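Local coordinates for competence/damage-inducible protein CinA (Agrobacterium tumefaciens, PDB 2A9S) that belongs to the CinA competence/damage-inducible family and, as in its relatives, probably hydrolyses the amide group of nicotinamide mononucleotide, at residues Ser33-Leu38 and Leu152-Thr157; Val52-Phe57 and Tyr96-Asn101; Leu69-Glu74 and Arg84-Gln89; Gln89-Ala94 and Ala103-Gly108; Val124-Lys129 and His138-Gly143. One frame throughout, in Å; residues are numbered along the deposited sequence.

Contact 1 (Ser33-Leu38 and Leu152-Thr157); sequences SCTGGL and LATVRT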
# COMPACT_ATOMS: atom_id res chain seq x y z
N SER A 33 -4.92 -7.01 1.61
CA SER A 33 -4.73 -7.55 2.93
C SER A 33 -3.31 -8.21 2.89
O SER A 33 -2.28 -7.54 3.24
CB SER A 33 -5.92 -8.47 3.24
OG SER A 33 -5.97 -8.89 4.60
N CYS A 34 -3.26 -9.43 2.37
CA CYS A 34 -2.07 -10.27 2.45
C CYS A 34 -0.83 -9.75 1.72
O CYS A 34 0.27 -10.06 2.17
CB CYS A 34 -2.39 -11.69 1.99
SG CYS A 34 -3.05 -11.76 0.33
N THR A 35 -1.00 -8.97 0.64
CA THR A 35 0.15 -8.41 -0.13
C THR A 35 0.71 -7.13 0.49
O THR A 35 1.76 -6.64 0.09
CB THR A 35 -0.21 -8.08 -1.60
OG1 THR A 35 -1.44 -7.32 -1.62
CG2 THR A 35 -0.37 -9.37 -2.43
N GLY A 36 -0.02 -6.58 1.45
CA GLY A 36 0.48 -5.47 2.30
C GLY A 36 0.90 -4.17 1.60
O GLY A 36 1.65 -3.37 2.17
N GLY A 37 0.40 -3.95 0.38
CA GLY A 37 0.75 -2.76 -0.39
C GLY A 37 1.59 -3.04 -1.63
O GLY A 37 1.84 -2.12 -2.42
N LEU A 38 2.06 -4.28 -1.80
CA LEU A 38 2.92 -4.63 -2.94
C LEU A 38 2.21 -4.58 -4.29
O LEU A 38 2.89 -4.47 -5.30
CB LEU A 38 3.56 -6.01 -2.78
CG LEU A 38 4.47 -6.16 -1.56
CD1 LEU A 38 5.07 -7.60 -1.49
CD2 LEU A 38 5.58 -5.08 -1.61
N LEU A 152 4.16 -12.45 -3.80
CA LEU A 152 4.49 -12.10 -5.19
C LEU A 152 3.57 -12.84 -6.16
O LEU A 152 3.14 -12.26 -7.16
CB LEU A 152 5.97 -12.36 -5.49
CG LEU A 152 6.90 -11.39 -4.73
CD1 LEU A 152 8.34 -11.82 -4.96
CD2 LEU A 152 6.65 -9.94 -5.16
N ALA A 153 3.25 -14.10 -5.87
CA ALA A 153 2.31 -14.88 -6.68
C ALA A 153 0.95 -14.17 -6.73
O ALA A 153 0.31 -14.08 -7.80
CB ALA A 153 2.13 -16.30 -6.08
N THR A 154 0.55 -13.63 -5.59
CA THR A 154 -0.70 -12.87 -5.51
C THR A 154 -0.66 -11.59 -6.35
O THR A 154 -1.64 -11.27 -7.08
CB THR A 154 -1.09 -12.57 -4.02
OG1 THR A 154 -1.27 -13.81 -3.33
CG2 THR A 154 -2.42 -11.75 -3.93
N VAL A 155 0.45 -10.86 -6.27
CA VAL A 155 0.63 -9.63 -7.08
C VAL A 155 0.46 -9.98 -8.55
O VAL A 155 -0.32 -9.32 -9.27
CB VAL A 155 2.00 -8.91 -6.81
CG1 VAL A 155 2.22 -7.81 -7.84
CG2 VAL A 155 2.09 -8.34 -5.34
N ARG A 156 1.16 -11.03 -9.00
CA ARG A 156 1.03 -11.48 -10.39
C ARG A 156 -0.44 -11.72 -10.79
O ARG A 156 -0.97 -11.15 -11.77
CB ARG A 156 1.86 -12.75 -10.60
CG ARG A 156 1.71 -13.27 -12.07
CD ARG A 156 2.54 -14.51 -12.32
NE ARG A 156 3.96 -14.23 -12.16
CZ ARG A 156 4.69 -14.70 -11.16
NH1 ARG A 156 4.14 -15.50 -10.25
NH2 ARG A 156 5.99 -14.37 -11.06
N THR A 157 -1.14 -12.55 -10.03
CA THR A 157 -2.53 -12.87 -10.38
C THR A 157 -3.41 -11.62 -10.37
O THR A 157 -4.26 -11.47 -11.25
CB THR A 157 -3.10 -13.95 -9.44
OG1 THR A 157 -2.21 -15.08 -9.41
CG2 THR A 157 -4.52 -14.37 -9.88

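Contact 2 (Val52-Phe57 and Tyr96-Asn101); sequences VVDRGF and YRSRAN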
# COMPACT_ATOMS: atom_id res chain seq x y z
N VAL A 52 -2.66 6.66 -13.69
CA VAL A 52 -3.53 5.48 -13.66
C VAL A 52 -3.89 5.06 -12.23
O VAL A 52 -5.00 4.63 -11.96
CB VAL A 52 -2.87 4.28 -14.40
CG1 VAL A 52 -3.66 2.95 -14.19
CG2 VAL A 52 -2.70 4.59 -15.89
N VAL A 53 -2.93 5.18 -11.31
CA VAL A 53 -3.17 4.67 -9.97
C VAL A 53 -3.85 5.75 -9.12
O VAL A 53 -3.27 6.81 -8.87
CB VAL A 53 -1.88 4.12 -9.31
CG1 VAL A 53 -2.21 3.60 -7.93
CG2 VAL A 53 -1.26 3.02 -10.13
N ASP A 54 -5.08 5.50 -8.71
CA ASP A 54 -5.84 6.51 -8.00
C ASP A 54 -5.51 6.48 -6.52
O ASP A 54 -4.98 7.46 -5.99
CB ASP A 54 -7.32 6.33 -8.26
CG ASP A 54 -8.17 7.42 -7.59
OD1 ASP A 54 -7.94 8.61 -7.91
OD2 ASP A 54 -9.04 7.07 -6.77
N ARG A 55 -5.79 5.36 -5.86
CA ARG A 55 -5.44 5.23 -4.45
C ARG A 55 -5.39 3.77 -4.07
O ARG A 55 -5.82 2.90 -4.82
CB ARG A 55 -6.45 5.98 -3.54
CG ARG A 55 -7.85 5.39 -3.60
CD ARG A 55 -8.89 6.33 -2.97
NE ARG A 55 -9.03 7.55 -3.74
CZ ARG A 55 -9.67 8.64 -3.32
NH1 ARG A 55 -10.26 8.69 -2.11
NH2 ARG A 55 -9.72 9.68 -4.11
N GLY A 56 -4.87 3.51 -2.88
CA GLY A 56 -4.72 2.15 -2.40
C GLY A 56 -5.07 2.10 -0.94
O GLY A 56 -4.77 3.05 -0.19
N PHE A 57 -5.68 0.96 -0.54
CA PHE A 57 -6.05 0.71 0.86
C PHE A 57 -5.33 -0.54 1.29
O PHE A 57 -5.42 -1.56 0.61
CB PHE A 57 -7.55 0.45 0.95
CG PHE A 57 -8.41 1.52 0.31
CD1 PHE A 57 -8.89 2.57 1.09
CD2 PHE A 57 -8.73 1.49 -1.05
CE1 PHE A 57 -9.68 3.57 0.53
CE2 PHE A 57 -9.51 2.50 -1.61
CZ PHE A 57 -9.98 3.53 -0.83
N TYR A 96 -15.94 2.16 -4.96
CA TYR A 96 -16.87 3.27 -4.71
C TYR A 96 -16.42 4.26 -3.60
O TYR A 96 -17.06 5.29 -3.38
CB TYR A 96 -18.33 2.78 -4.54
CG TYR A 96 -18.87 2.10 -5.80
CD1 TYR A 96 -19.17 2.84 -6.94
CD2 TYR A 96 -19.05 0.72 -5.85
CE1 TYR A 96 -19.64 2.23 -8.10
CE2 TYR A 96 -19.52 0.10 -7.00
CZ TYR A 96 -19.81 0.85 -8.12
OH TYR A 96 -20.28 0.24 -9.26
N ARG A 97 -15.28 3.97 -2.96
CA ARG A 97 -14.57 4.95 -2.14
C ARG A 97 -13.31 5.50 -2.85
O ARG A 97 -12.32 5.89 -2.21
CB ARG A 97 -14.27 4.40 -0.75
CG ARG A 97 -15.55 4.20 0.06
CD ARG A 97 -15.34 3.40 1.30
NE ARG A 97 -16.60 3.02 1.96
CZ ARG A 97 -16.76 2.92 3.28
NH1 ARG A 97 -15.78 3.20 4.11
NH2 ARG A 97 -17.93 2.54 3.77
N SER A 98 -13.38 5.54 -4.19
CA SER A 98 -12.30 6.08 -4.99
C SER A 98 -12.86 6.70 -6.26
O SER A 98 -14.08 6.64 -6.49
CB SER A 98 -11.29 4.99 -5.34
OG SER A 98 -11.72 4.22 -6.46
N ARG A 99 -11.96 7.25 -7.08
CA ARG A 99 -12.32 7.77 -8.39
C ARG A 99 -11.90 6.81 -9.49
O ARG A 99 -11.92 7.18 -10.65
CB ARG A 99 -11.66 9.15 -8.64
CG ARG A 99 -11.71 10.07 -7.46
CD ARG A 99 -11.44 11.49 -7.88
NE ARG A 99 -12.31 12.41 -7.16
CZ ARG A 99 -13.38 13.00 -7.69
NH1 ARG A 99 -13.72 12.79 -8.96
NH2 ARG A 99 -14.11 13.82 -6.94
N ALA A 100 -11.60 5.56 -9.14
CA ALA A 100 -11.11 4.61 -10.13
C ALA A 100 -12.26 4.05 -10.96
O ALA A 100 -13.41 4.01 -10.53
CB ALA A 100 -10.37 3.46 -9.47
N ASN A 101 -11.92 3.60 -12.16
CA ASN A 101 -12.79 2.76 -12.96
C ASN A 101 -12.81 1.29 -12.55
O ASN A 101 -13.84 0.62 -12.73
CB ASN A 101 -12.40 2.85 -14.42
CG ASN A 101 -12.30 4.27 -14.89
OD1 ASN A 101 -11.25 4.92 -14.79
ND2 ASN A 101 -13.42 4.79 -15.39
O HOH W 1 -11.30 6.74 0.12

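Contact 3 (Leu69-Glu74 and Arg84-Gln89); sequences LGVGTE and RQTALQ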
# COMPACT_ATOMS: atom_id res chain seq x y z
N LEU A 69 -13.24 0.08 3.96
CA LEU A 69 -13.89 -0.47 2.77
C LEU A 69 -15.38 -0.79 2.91
O LEU A 69 -16.04 -1.09 1.90
CB LEU A 69 -13.14 -1.71 2.29
CG LEU A 69 -11.68 -1.44 1.87
CD1 LEU A 69 -11.02 -2.79 1.55
CD2 LEU A 69 -11.58 -0.46 0.68
N GLY A 70 -15.89 -0.73 4.14
CA GLY A 70 -17.29 -1.06 4.42
C GLY A 70 -17.62 -2.55 4.34
O GLY A 70 -18.78 -2.91 4.08
N VAL A 71 -16.63 -3.41 4.55
CA VAL A 71 -16.87 -4.85 4.60
C VAL A 71 -17.72 -5.12 5.86
O VAL A 71 -17.44 -4.58 6.92
CB VAL A 71 -15.57 -5.66 4.67
CG1 VAL A 71 -15.87 -7.13 4.88
CG2 VAL A 71 -14.74 -5.47 3.38
N GLY A 72 -18.76 -5.94 5.71
CA GLY A 72 -19.69 -6.19 6.82
C GLY A 72 -19.14 -7.06 7.93
O GLY A 72 -18.47 -8.07 7.68
N THR A 73 -19.43 -6.68 9.18
CA THR A 73 -19.10 -7.51 10.35
C THR A 73 -19.74 -8.90 10.19
O THR A 73 -19.21 -9.92 10.65
CB THR A 73 -19.58 -6.83 11.67
OG1 THR A 73 -19.05 -5.51 11.75
CG2 THR A 73 -19.12 -7.62 12.90
N GLU A 74 -20.87 -8.91 9.50
CA GLU A 74 -21.67 -10.08 9.18
C GLU A 74 -21.02 -11.00 8.13
O GLU A 74 -21.13 -12.22 8.20
CB GLU A 74 -23.08 -9.61 8.75
CG GLU A 74 -23.57 -9.98 7.34
CD GLU A 74 -23.32 -8.88 6.28
OE1 GLU A 74 -22.19 -8.34 6.18
OE2 GLU A 74 -24.28 -8.56 5.53
N ARG A 84 -14.32 -15.61 -0.47
CA ARG A 84 -14.84 -15.00 -1.68
C ARG A 84 -15.67 -13.75 -1.33
O ARG A 84 -15.50 -12.69 -1.94
CB ARG A 84 -15.67 -16.05 -2.44
CG ARG A 84 -16.39 -15.54 -3.65
CD ARG A 84 -17.44 -16.53 -4.12
NE ARG A 84 -18.20 -15.95 -5.22
CZ ARG A 84 -19.35 -15.29 -5.08
NH1 ARG A 84 -19.90 -15.15 -3.87
NH2 ARG A 84 -19.95 -14.78 -6.14
N GLN A 85 -16.52 -13.88 -0.31
CA GLN A 85 -17.40 -12.79 0.12
C GLN A 85 -16.66 -11.53 0.60
O GLN A 85 -17.04 -10.41 0.24
CB GLN A 85 -18.38 -13.28 1.20
CG GLN A 85 -19.39 -14.33 0.68
CD GLN A 85 -18.83 -15.77 0.62
OE1 GLN A 85 -17.66 -16.05 0.96
NE2 GLN A 85 -19.68 -16.70 0.19
N THR A 86 -15.63 -11.71 1.42
CA THR A 86 -14.82 -10.58 1.88
C THR A 86 -14.13 -9.94 0.68
O THR A 86 -14.14 -8.74 0.57
CB THR A 86 -13.83 -10.97 2.99
OG1 THR A 86 -14.58 -11.30 4.17
CG2 THR A 86 -12.89 -9.79 3.32
N ALA A 87 -13.61 -10.76 -0.24
CA ALA A 87 -12.92 -10.22 -1.43
C ALA A 87 -13.83 -9.34 -2.27
O ALA A 87 -13.46 -8.21 -2.65
CB ALA A 87 -12.31 -11.34 -2.28
N LEU A 88 -15.03 -9.86 -2.54
CA LEU A 88 -16.04 -9.10 -3.28
C LEU A 88 -16.38 -7.78 -2.59
O LEU A 88 -16.44 -6.76 -3.27
CB LEU A 88 -17.30 -9.93 -3.49
CG LEU A 88 -17.16 -11.15 -4.40
CD1 LEU A 88 -18.48 -11.94 -4.36
CD2 LEU A 88 -16.85 -10.69 -5.81
N GLN A 89 -16.60 -7.78 -1.28
CA GLN A 89 -16.93 -6.53 -0.56
C GLN A 89 -15.78 -5.52 -0.53
O GLN A 89 -15.99 -4.32 -0.70
CB GLN A 89 -17.43 -6.81 0.85
CG GLN A 89 -18.80 -7.47 0.80
CD GLN A 89 -19.46 -7.56 2.14
OE1 GLN A 89 -18.82 -7.39 3.17
NE2 GLN A 89 -20.75 -7.88 2.14
O HOH W 2 -17.87 -2.97 0.71

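Contact 4 (Gln89-Ala94 and Ala103-Gly108); sequences QMAHGA and AVAVTG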
# COMPACT_ATOMS: atom_id res chain seq x y z
N GLN A 89 -16.60 -7.78 -1.28
CA GLN A 89 -16.93 -6.53 -0.56
C GLN A 89 -15.78 -5.52 -0.53
O GLN A 89 -15.99 -4.32 -0.70
CB GLN A 89 -17.43 -6.81 0.85
CG GLN A 89 -18.80 -7.47 0.80
CD GLN A 89 -19.46 -7.56 2.14
OE1 GLN A 89 -18.82 -7.39 3.17
NE2 GLN A 89 -20.75 -7.88 2.14
N MET A 90 -14.56 -6.03 -0.35
CA MET A 90 -13.37 -5.19 -0.46
C MET A 90 -13.29 -4.50 -1.84
O MET A 90 -13.01 -3.29 -1.92
CB MET A 90 -12.10 -6.02 -0.21
CG MET A 90 -11.85 -6.45 1.25
SD MET A 90 -10.42 -7.58 1.50
CE MET A 90 -9.05 -6.49 1.12
N ALA A 91 -13.53 -5.25 -2.90
CA ALA A 91 -13.39 -4.73 -4.26
C ALA A 91 -14.45 -3.63 -4.49
O ALA A 91 -14.16 -2.55 -5.02
CB ALA A 91 -13.56 -5.88 -5.29
N HIS A 92 -15.67 -3.92 -4.04
CA HIS A 92 -16.76 -2.97 -4.13
C HIS A 92 -16.45 -1.70 -3.34
O HIS A 92 -16.62 -0.57 -3.86
CB HIS A 92 -18.05 -3.62 -3.62
CG HIS A 92 -19.24 -2.72 -3.71
ND1 HIS A 92 -19.73 -2.03 -2.63
CD2 HIS A 92 -20.00 -2.36 -4.77
CE1 HIS A 92 -20.77 -1.31 -3.01
NE2 HIS A 92 -20.95 -1.48 -4.31
N GLY A 93 -16.02 -1.87 -2.09
CA GLY A 93 -15.60 -0.73 -1.25
C GLY A 93 -14.48 0.12 -1.85
O GLY A 93 -14.54 1.36 -1.83
N ALA A 94 -13.46 -0.55 -2.40
CA ALA A 94 -12.30 0.18 -2.93
C ALA A 94 -12.68 0.96 -4.17
O ALA A 94 -12.08 2.01 -4.47
CB ALA A 94 -11.14 -0.75 -3.22
N ALA A 103 -11.32 -1.72 -9.47
CA ALA A 103 -10.61 -1.98 -8.21
C ALA A 103 -10.22 -3.45 -8.18
O ALA A 103 -10.92 -4.32 -8.76
CB ALA A 103 -11.45 -1.63 -6.99
N VAL A 104 -9.07 -3.74 -7.59
CA VAL A 104 -8.68 -5.13 -7.35
C VAL A 104 -8.48 -5.28 -5.84
O VAL A 104 -7.85 -4.42 -5.21
CB VAL A 104 -7.40 -5.55 -8.15
CG1 VAL A 104 -6.20 -4.61 -7.84
CG2 VAL A 104 -7.09 -7.09 -7.94
N ALA A 105 -8.99 -6.39 -5.30
CA ALA A 105 -8.94 -6.68 -3.87
C ALA A 105 -8.37 -8.07 -3.64
O ALA A 105 -8.71 -9.00 -4.37
CB ALA A 105 -10.36 -6.60 -3.27
N VAL A 106 -7.52 -8.22 -2.63
CA VAL A 106 -6.94 -9.55 -2.32
C VAL A 106 -7.00 -9.79 -0.82
O VAL A 106 -6.73 -8.86 -0.01
CB VAL A 106 -5.48 -9.73 -2.87
CG1 VAL A 106 -5.43 -9.52 -4.38
CG2 VAL A 106 -4.46 -8.82 -2.15
N THR A 107 -7.37 -11.03 -0.44
CA THR A 107 -7.37 -11.41 0.96
C THR A 107 -6.91 -12.87 1.02
O THR A 107 -7.47 -13.73 0.31
CB THR A 107 -8.75 -11.23 1.67
OG1 THR A 107 -8.63 -11.66 3.03
CG2 THR A 107 -9.88 -11.99 0.99
N GLY A 108 -5.84 -13.12 1.77
CA GLY A 108 -5.30 -14.50 1.80
C GLY A 108 -4.40 -14.77 2.98
O GLY A 108 -4.27 -13.92 3.88

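Contact 5 (Val124-Lys129 and His138-Gly143); sequences VHLATK and HEMRYG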
# COMPACT_ATOMS: atom_id res chain seq x y z
N VAL A 124 -5.66 -17.77 -1.43
CA VAL A 124 -5.85 -16.33 -1.61
C VAL A 124 -7.12 -16.15 -2.44
O VAL A 124 -7.29 -16.83 -3.45
CB VAL A 124 -4.65 -15.66 -2.36
CG1 VAL A 124 -4.94 -14.14 -2.65
CG2 VAL A 124 -3.32 -15.83 -1.62
N HIS A 125 -7.98 -15.25 -2.01
CA HIS A 125 -9.17 -14.87 -2.77
C HIS A 125 -8.89 -13.51 -3.42
O HIS A 125 -8.47 -12.58 -2.72
CB HIS A 125 -10.39 -14.80 -1.86
CG HIS A 125 -10.94 -16.15 -1.50
ND1 HIS A 125 -11.73 -16.88 -2.36
CD2 HIS A 125 -10.74 -16.94 -0.42
CE1 HIS A 125 -12.04 -18.04 -1.81
NE2 HIS A 125 -11.46 -18.09 -0.63
N LEU A 126 -9.10 -13.43 -4.73
CA LEU A 126 -8.88 -12.18 -5.47
C LEU A 126 -10.18 -11.81 -6.16
O LEU A 126 -10.89 -12.69 -6.70
CB LEU A 126 -7.75 -12.30 -6.51
CG LEU A 126 -6.35 -12.71 -6.04
CD1 LEU A 126 -6.22 -14.24 -6.06
CD2 LEU A 126 -5.31 -12.07 -6.93
N ALA A 127 -10.47 -10.51 -6.18
CA ALA A 127 -11.69 -10.03 -6.86
C ALA A 127 -11.35 -8.72 -7.54
O ALA A 127 -10.64 -7.88 -6.97
CB ALA A 127 -12.83 -9.85 -5.88
N THR A 128 -11.85 -8.54 -8.75
CA THR A 128 -11.77 -7.24 -9.42
C THR A 128 -13.18 -6.78 -9.79
O THR A 128 -14.01 -7.60 -10.22
CB THR A 128 -10.89 -7.28 -10.67
OG1 THR A 128 -11.37 -8.30 -11.56
CG2 THR A 128 -9.45 -7.59 -10.31
N LYS A 129 -13.46 -5.49 -9.63
CA LYS A 129 -14.78 -4.95 -10.00
C LYS A 129 -14.68 -3.70 -10.87
O LYS A 129 -13.72 -2.93 -10.75
CB LYS A 129 -15.62 -4.71 -8.75
CG LYS A 129 -17.07 -4.33 -9.05
CD LYS A 129 -17.91 -4.28 -7.80
CE LYS A 129 -19.35 -3.94 -8.19
NZ LYS A 129 -20.27 -4.16 -7.05
N HIS A 138 -11.18 -15.06 -8.44
CA HIS A 138 -10.41 -16.30 -8.53
C HIS A 138 -9.99 -16.69 -7.15
O HIS A 138 -9.55 -15.85 -6.39
CB HIS A 138 -9.16 -16.11 -9.35
CG HIS A 138 -9.40 -16.06 -10.82
ND1 HIS A 138 -9.51 -17.19 -11.60
CD2 HIS A 138 -9.55 -15.00 -11.66
CE1 HIS A 138 -9.72 -16.84 -12.85
NE2 HIS A 138 -9.75 -15.52 -12.92
N GLU A 139 -10.15 -17.97 -6.84
CA GLU A 139 -9.59 -18.55 -5.65
C GLU A 139 -8.29 -19.23 -6.07
O GLU A 139 -8.29 -20.09 -6.97
CB GLU A 139 -10.54 -19.56 -5.02
CG GLU A 139 -10.01 -20.17 -3.77
CD GLU A 139 -10.93 -21.25 -3.29
OE1 GLU A 139 -12.15 -21.00 -3.29
OE2 GLU A 139 -10.44 -22.35 -2.95
N MET A 140 -7.19 -18.81 -5.47
CA MET A 140 -5.90 -19.42 -5.74
C MET A 140 -5.44 -20.20 -4.53
O MET A 140 -5.77 -19.85 -3.38
CB MET A 140 -4.86 -18.37 -6.12
CG MET A 140 -5.31 -17.47 -7.27
SD MET A 140 -5.61 -18.39 -8.84
CE MET A 140 -3.98 -18.71 -9.35
N ARG A 141 -4.71 -21.28 -4.81
CA ARG A 141 -4.06 -22.10 -3.77
C ARG A 141 -2.62 -22.27 -4.19
O ARG A 141 -2.26 -23.18 -4.94
CB ARG A 141 -4.79 -23.43 -3.63
CG ARG A 141 -6.14 -23.24 -2.97
CD ARG A 141 -7.11 -24.41 -3.15
NE ARG A 141 -8.34 -24.08 -2.44
CZ ARG A 141 -8.57 -24.34 -1.15
NH1 ARG A 141 -7.69 -24.96 -0.40
NH2 ARG A 141 -9.73 -23.97 -0.60
N TYR A 142 -1.78 -21.36 -3.75
CA TYR A 142 -0.41 -21.34 -4.21
C TYR A 142 0.44 -22.38 -3.48
O TYR A 142 1.54 -22.68 -3.91
CB TYR A 142 0.20 -19.94 -4.00
CG TYR A 142 -0.49 -18.83 -4.78
CD1 TYR A 142 -0.43 -18.77 -6.18
CD2 TYR A 142 -1.18 -17.82 -4.11
CE1 TYR A 142 -1.04 -17.73 -6.89
CE2 TYR A 142 -1.78 -16.78 -4.80
CZ TYR A 142 -1.72 -16.74 -6.19
OH TYR A 142 -2.32 -15.70 -6.85
N GLY A 143 -0.09 -22.92 -2.38
CA GLY A 143 0.66 -23.89 -1.58
C GLY A 143 1.49 -23.26 -0.49
O GLY A 143 1.60 -22.04 -0.39

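Contact 1 (Ser33-Leu38 and Leu152-Thr157)
Leu38 N donates to Thr35 O at 3.0 Å, closing a type I' turn whose two central residues, Gly36 and Gly37, both have positive phi. A type I turn from Ser33 to Gly36 overlaps it, and on this doubly turned loop Thr35 and Leu38 both project at the helix carrying Thr154 and Val155. No hydrogen bond spans the two segments; methyl groups make the junction. Thr35 CG2 lies 3.5 Å from Thr154 CG2, a tight approach for two methyls, and 3.6 Å from Thr154 CB. Torsions explain why two threonines offer carbon to each other: with chi1 at 49°, Thr35 holds OG1 between its backbone N and carbonyl carbon, where it bonds to Glu32 OE1, whereas Thr154 (chi1 -61°) turns OG1 back along its own helix to Ile150 O. Both hydroxyls are therefore satisfied inside a buried interface. Val155 CG2 touches two neighbours, 3.8 Å from Leu38 CB and 3.9 Å from Thr35 CG2. Cys34 SG makes a looser touch on Thr154 CG2 at 4.3 Å, while its carbonyl O accepts from Arg151 of the same helix. Val106 of strand 102-108 packs on both Thr35 and Thr154, and Leu5 of the second subunit packs on Leu38. Such a glycine-containing loop at the end of a sheet strand, packed against a helix of one outer layer, is in keeping with a three-layer alpha/beta/alpha fold.

Contact 2 (Val52-Phe57 and Tyr96-Asn101)
Asp54 and Arg99 meet at a slant, carboxylate and guanidinium planes 77° apart, and what joins them is a backbone group: Arg99 N donates to Asp54 OD2 at 2.9 Å (N-H...O 160°), arriving from above the carboxylate plane. Arg55 NE reaches the same oxygen from the opposite face in a salt bridge of 3.1 Å, so OD2 is clasped from two sides. That bond is possible because the Arg55 chain bends at chi3, which turns NE toward the carboxylate of Asp54. On its way the chain runs over Ser98, with CD 3.6 Å from Ser98 CB, and Ser98 CA sits over one face of the guanidinium. Ser98 itself forms an ST turn: OG, set between backbone N and carbonyl carbon (chi1 83°), accepts from Ala100 N at 3.0 Å and fixes the bend that presents Arg99 N to Asp54. This loop leads from helix 84-96 into strand 102-108, and it lies against strand 53-59, whose Gly56 pairs antiparallel with the second subunit and carries the sheet across the dimer. Arg55 also points its outer nitrogens over that interface, to Asp67 and Asp63 of the second subunit. The Phe57 ring turns its edge to Arg97 O, CZ being 3.6 Å away. A water in the Arg55 guanidinium plane accepts from NH1 at 3.1 Å and donates to Arg97 O at 2.7 Å.

Contact 3 (Leu69-Glu74 and Arg84-Gln89)
Val71 and Gln89 bring their CA atoms within 5.4 Å where the short link between helices 62-69 and 73-79 runs alongside helix 84-96. It is a short helix-to-helix link: Gly70 leaves the first helix with positive phi, and Gly72 stands at the N-cap position of the next. Gln89 carries the contact. Its CG lies beside the backbone N (chi1 -70°), and the chain beyond is extended, which takes the amide across to the link. There OE1 accepts from Gly72 N at 2.9 Å with an N-H...O angle of 167°; the donor is tilted 27° from the plane of the amide carbonyl. The bond is thus nearly straight at the hydrogen and fixes a main-chain N-H just before the new helix begins. Thr75 OG1 adds a weak bond to the same oxygen.

Val71 crosses the glutamine at an angle and touches it with both branches. Its CG1 touches Gln89 OE1 at 3.4 Å, and its CG2 reaches the root of the side chain, 3.9 Å from Gln89 CB. CG1 also comes to 4.3 Å from Thr86 CG2, one helical turn earlier, with the Thr86 hydroxyl engaged by Gly80 O. Leu69 and Val71 both lean on Met90, which continues this packing along helix 84-96, and a backbone bond to Lys65 ties Val71 to the preceding helix. At the other end of the contact a single water donates to two main-chain carbonyls, Leu69 O at 2.9 Å and Gln89 O at 2.7 Å.

Contact 4 (Gln89-Ala94 and Ala103-Gly108)
Met90 and Ala91 lie directly on Ala105 where the last helix of a beta-alpha-beta crossover packs on the strand it leads into. Strands 53-59 and 102-108 run parallel, with strand 28-32 between them; helix 84-96 returns over the sheet, and its short segment crosses that of the strand at 144°, the axes only 6.9 Å apart. Alanine at the touching positions permits so close an approach. Ala105 CB nestles against the helix backbone, 3.5 Å from Ala91 N and 3.6 Å from Met90 CB. Two residues earlier on the strand, Ala103 CB fits in the same manner, 3.5 Å from Ala91 O and 3.9 Å from Ala94 CB. Met90 supplies the one long side chain: it reaches forward along the strand, SD passing 4.0 Å from Thr107 CB, and then bends at chi3 (68°), so that the terminal CE drops to 3.5 Å from Val106 O.

Outside this shell, the strand is paired along both edges, Val104 and Val106 bonding through the backbone to strand 28-32 and Ala103 and Ala105 to strand 123-130. Val104 and Val106 point to the other face and meet helix 147-167. The helix end is tied down as well, because Ala94 O accepts from Ser29 OG and Ser98 OG. Thr107 is positioned by its hydroxyl: OG1, anti to the backbone N at chi1 179°, hydrogen-bonds to Ala81 O.

Contact 5 (Val124-Lys129 and His138-Gly143)
A beta hairpin formed by strands 123-130 and 135-141 forms one edge of the chain's mixed sheet, and Val124 to Leu126 pair with His138 to Met140 within it. The short strand segments run at 153°, antiparallel with a twist. Val124 with Met140 and Leu126 with His138 are hydrogen-bonded pairs, each tied by two backbone bonds; the shortest is Met140 N to Val124 O at 2.8 Å. In the second pair Leu126 N to His138 O and His138 N to Leu126 O both measure 3.0 Å. His125 and Glu139 form the non-hydrogen-bonded pair between them.

Their side chains lie side by side and point the same way, ring and carboxylate planes 62° apart, with His125 CE1 3.3 Å from Glu139 OE1. The other carboxylate oxygen serves Arg141, which grips Glu139 OE2 side-on through NE at 2.8 Å and also through NH2. ND1 of His125 bonds to NE2 of His137, and the two rings meet nearly parallel, so the imidazole has a polar partner besides its contact with Glu139.

On the opposite face Val124, Leu126 and Met140 make apolar contacts, Val124 and Leu126 also meeting helix 147-167. Leu126 CD1 meets Met140 CG at 3.6 Å. Tyr142, just past the strand, sets CG beside its backbone N (chi1 -62°), which brings the ring back beneath Met140 and beside Val124; its OH is hydrogen-bonded to Thr157 OG1. The ring edge receives Val124 CG2, 3.7 Å from Tyr142 CE2, while Met140 CB stands over one face, 3.5 Å above the ring plane.

Contact 4 is the middle term of the set. Its strand pairs with that of contact 5, Ala105 N lying 2.8 Å from Ala127 O, and its other edge reaches contact 1 through Ser33 N, 3.1 Å from Val106 O. Contacts 3 and 4 share Gln89, and their centres are about 8 Å apart on one face of the sheet. Contact 1 lies on the other face and meets contact 5 where Thr154 OG1 packs 3.4 Å from Val124 CG2. Contact 2 touches contact 3 where Phe57 packs on Leu69; its centre is about 20 Å from that of contact 5. Contacts 1 and 2 alone touch the second subunit.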